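Local structure of trimethylamine-N-oxide reductase (Haemophilus influenzae, 7L5I) at residues 428-433 with 440-445. The protein probably reduces S- and N-oxides such as trimethylamine N-oxide at a molybdenum centre held by two molybdopterin guanine dinucleotides. Numbering follows the deposited sequence.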
loop_
_atom_site.group_PDB
_atom_site.type_symbol
_atom_site.label_atom_id
_atom_site.label_comp_id
_atom_site.label_asym_id
_atom_site.label_seq_id
_atom_site.Cartn_x
_atom_site.Cartn_y
_atom_site.Cartn_z
ATOM N N LEU A 428 -4.448 11.568 -5.050
ATOM C CA LEU A 428 -3.939 10.869 -6.223
ATOM C C LEU A 428 -4.929 9.883 -6.825
ATOM O O LEU A 428 -4.842 9.593 -8.028
ATOM C CB LEU A 428 -2.631 10.154 -5.887
ATOM C CG LEU A 428 -2.698 8.749 -5.306
ATOM C CD1 LEU A 428 -1.287 8.215 -5.250
ATOM C CD2 LEU A 428 -3.332 8.756 -3.933
ATOM N N ALA A 429 -5.857 9.341 -6.042
ATOM C CA ALA A 429 -6.815 8.411 -6.632
ATOM C C ALA A 429 -7.895 9.108 -7.466
ATOM O O ALA A 429 -8.793 8.429 -7.981
ATOM C CB ALA A 429 -7.445 7.535 -5.544
ATOM N N ARG A 430 -7.824 10.429 -7.638
ATOM C CA ARG A 430 -8.615 11.127 -8.643
ATOM C C ARG A 430 -7.974 11.085 -10.044
ATOM O O ARG A 430 -8.488 11.731 -10.952
ATOM C CB ARG A 430 -8.830 12.587 -8.223
ATOM C CG ARG A 430 -9.524 12.788 -6.873
ATOM C CD ARG A 430 -11.010 12.407 -6.875
ATOM N NE ARG A 430 -11.203 10.974 -6.812
ATOM C CZ ARG A 430 -12.074 10.291 -7.549
ATOM N NH1 ARG A 430 -12.859 10.906 -8.427
ATOM N NH2 ARG A 430 -12.147 8.981 -7.430
ATOM N N ILE A 431 -6.904 10.307 -10.252
ATOM C CA ILE A 431 -6.143 10.367 -11.507
ATOM C C ILE A 431 -7.035 10.155 -12.745
ATOM O O ILE A 431 -6.913 10.878 -13.747
ATOM C CB ILE A 431 -4.990 9.346 -11.451
ATOM C CG1 ILE A 431 -4.196 9.344 -12.741
ATOM C CG2 ILE A 431 -5.513 7.942 -11.186
ATOM C CD1 ILE A 431 -3.584 10.676 -13.054
ATOM N N ALA A 432 -7.893 9.145 -12.736
ATOM C CA ALA A 432 -8.758 8.913 -13.899
ATOM C C ALA A 432 -9.677 10.103 -14.141
ATOM O O ALA A 432 -9.824 10.583 -15.269
ATOM C CB ALA A 432 -9.568 7.632 -13.706
ATOM N N ASP A 433 -10.317 10.576 -13.079
ATOM C CA ASP A 433 -11.170 11.758 -13.129
ATOM C C ASP A 433 -10.427 12.954 -13.696
ATOM O O ASP A 433 -10.990 13.715 -14.494
ATOM C CB ASP A 433 -11.660 12.017 -11.695
ATOM C CG ASP A 433 -12.981 12.746 -11.608
ATOM O OD1 ASP A 433 -13.766 12.770 -12.586
ATOM O OD2 ASP A 433 -13.237 13.257 -10.493
ATOM N N LYS A 440 -12.495 20.399 -13.765
ATOM C CA LYS A 440 -13.443 19.994 -12.744
ATOM C C LYS A 440 -12.927 20.398 -11.378
ATOM O O LYS A 440 -11.719 20.366 -11.123
ATOM C CB LYS A 440 -13.664 18.487 -12.817
ATOM C CG LYS A 440 -14.696 17.926 -11.875
ATOM C CD LYS A 440 -15.021 16.502 -12.302
ATOM C CE LYS A 440 -15.662 15.667 -11.232
ATOM N NZ LYS A 440 -16.160 14.412 -11.910
ATOM N N LYS A 441 -13.839 20.790 -10.497
ATOM C CA LYS A 441 -13.468 21.176 -9.140
ATOM C C LYS A 441 -14.021 20.168 -8.149
ATOM O O LYS A 441 -15.128 19.655 -8.327
ATOM C CB LYS A 441 -13.987 22.569 -8.794
ATOM C CG LYS A 441 -13.663 23.601 -9.853
ATOM C CD LYS A 441 -13.667 25.016 -9.290
ATOM C CE LYS A 441 -13.594 26.066 -10.403
ATOM N NZ LYS A 441 -12.268 26.758 -10.479
ATOM N N ILE A 442 -13.238 19.886 -7.097
ATOM C CA ILE A 442 -13.672 19.029 -6.008
ATOM C C ILE A 442 -13.293 19.678 -4.680
ATOM O O ILE A 442 -12.424 20.552 -4.603
ATOM C CB ILE A 442 -13.063 17.610 -6.081
ATOM C CG1 ILE A 442 -11.537 17.667 -5.906
ATOM C CG2 ILE A 442 -13.419 16.944 -7.382
ATOM C CD1 ILE A 442 -10.906 16.292 -5.783
ATOM N N GLN A 443 -13.961 19.223 -3.625
ATOM C CA GLN A 443 -13.635 19.634 -2.266
ATOM C C GLN A 443 -12.630 18.652 -1.681
ATOM O O GLN A 443 -12.697 17.453 -1.959
ATOM C CB GLN A 443 -14.904 19.671 -1.408
ATOM C CG GLN A 443 -15.679 20.994 -1.515
ATOM C CD GLN A 443 -14.921 22.144 -0.864
ATOM O OE1 GLN A 443 -14.448 22.048 0.292
ATOM N NE2 GLN A 443 -14.767 23.228 -1.607
ATOM N N TYR A 444 -11.702 19.173 -0.869
ATOM C CA TYR A 444 -10.651 18.343 -0.267
ATOM C C TYR A 444 -10.174 19.026 1.008
ATOM O O TYR A 444 -9.569 20.107 0.949
ATOM C CB TYR A 444 -9.485 18.124 -1.243
ATOM C CG TYR A 444 -8.246 17.537 -0.575
ATOM C CD1 TYR A 444 -8.203 16.207 -0.182
ATOM C CD2 TYR A 444 -7.138 18.324 -0.334
ATOM C CE1 TYR A 444 -7.077 15.681 0.436
ATOM C CE2 TYR A 444 -6.009 17.820 0.285
ATOM C CZ TYR A 444 -5.976 16.489 0.659
ATOM O OH TYR A 444 -4.830 16.000 1.285
ATOM N N ASN A 445 -10.441 18.387 2.145
ATOM C CA ASN A 445 -9.897 18.790 3.437
ATOM C C ASN A 445 -10.044 20.287 3.679
ATOM O O ASN A 445 -9.120 20.950 4.148
ATOM C CB ASN A 445 -8.435 18.372 3.557
ATOM C CG ASN A 445 -7.964 18.289 5.013
ATOM O OD1 ASN A 445 -8.771 18.189 5.923
ATOM N ND2 ASN A 445 -6.658 18.288 5.215
#
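Where Arg-430 faces Ile-442 the two backbones stand 9.7 Å apart between CA atoms, and where Asp-433 faces Lys-440 they close to 8.6 Å, so side chains alone bridge the gap between the entry to helix 431-436 and the run into strand 441-444. That strand pairs with 447-450 as a two-stranded antiparallel hairpin within the molybdopterin oxidoreductase region, and the contact illustrates how a salt-bridge network beside a small apolar touch can tie a short helix to a hairpin. The CG of Asp-433 lies anti to the backbone N (chi1 -154°), which sends the carboxylate toward Lys-440, just before the strand, and Lys-440 arrives across it at about a right angle on a fully extended chain. OD1 of Asp-433 accepts NZ of Lys-440 at 3.0 Å with its syn lone pair, while the reach of NZ to OD2 at 3.4 Å is weak. From the N-cap position just before the helix, NH1 of Arg-430 makes a weak, bent bond to the same OD2, 3.2 Å long with an N-H...O angle of 130°. His-437 and Tyr-451 bond to OD1 and OD2 respectively, so OD1 has two partners and OD2 three, two of them weak, and the carboxylate's rotation is probably fixed. The carboxylate probably also offsets the like charges of Arg-430 and Lys-440, whose NH1 and NZ are 5.9 Å apart. Bends at chi2 and chi3 fold the arginine chain back, and NH2 pairs with Asp-774. Its aliphatic part serves the apolar touch: the end of Ile-442 meets it obliquely, CD1 lying 3.9 Å from CG of Arg-430 and 4.0 Å from its CD.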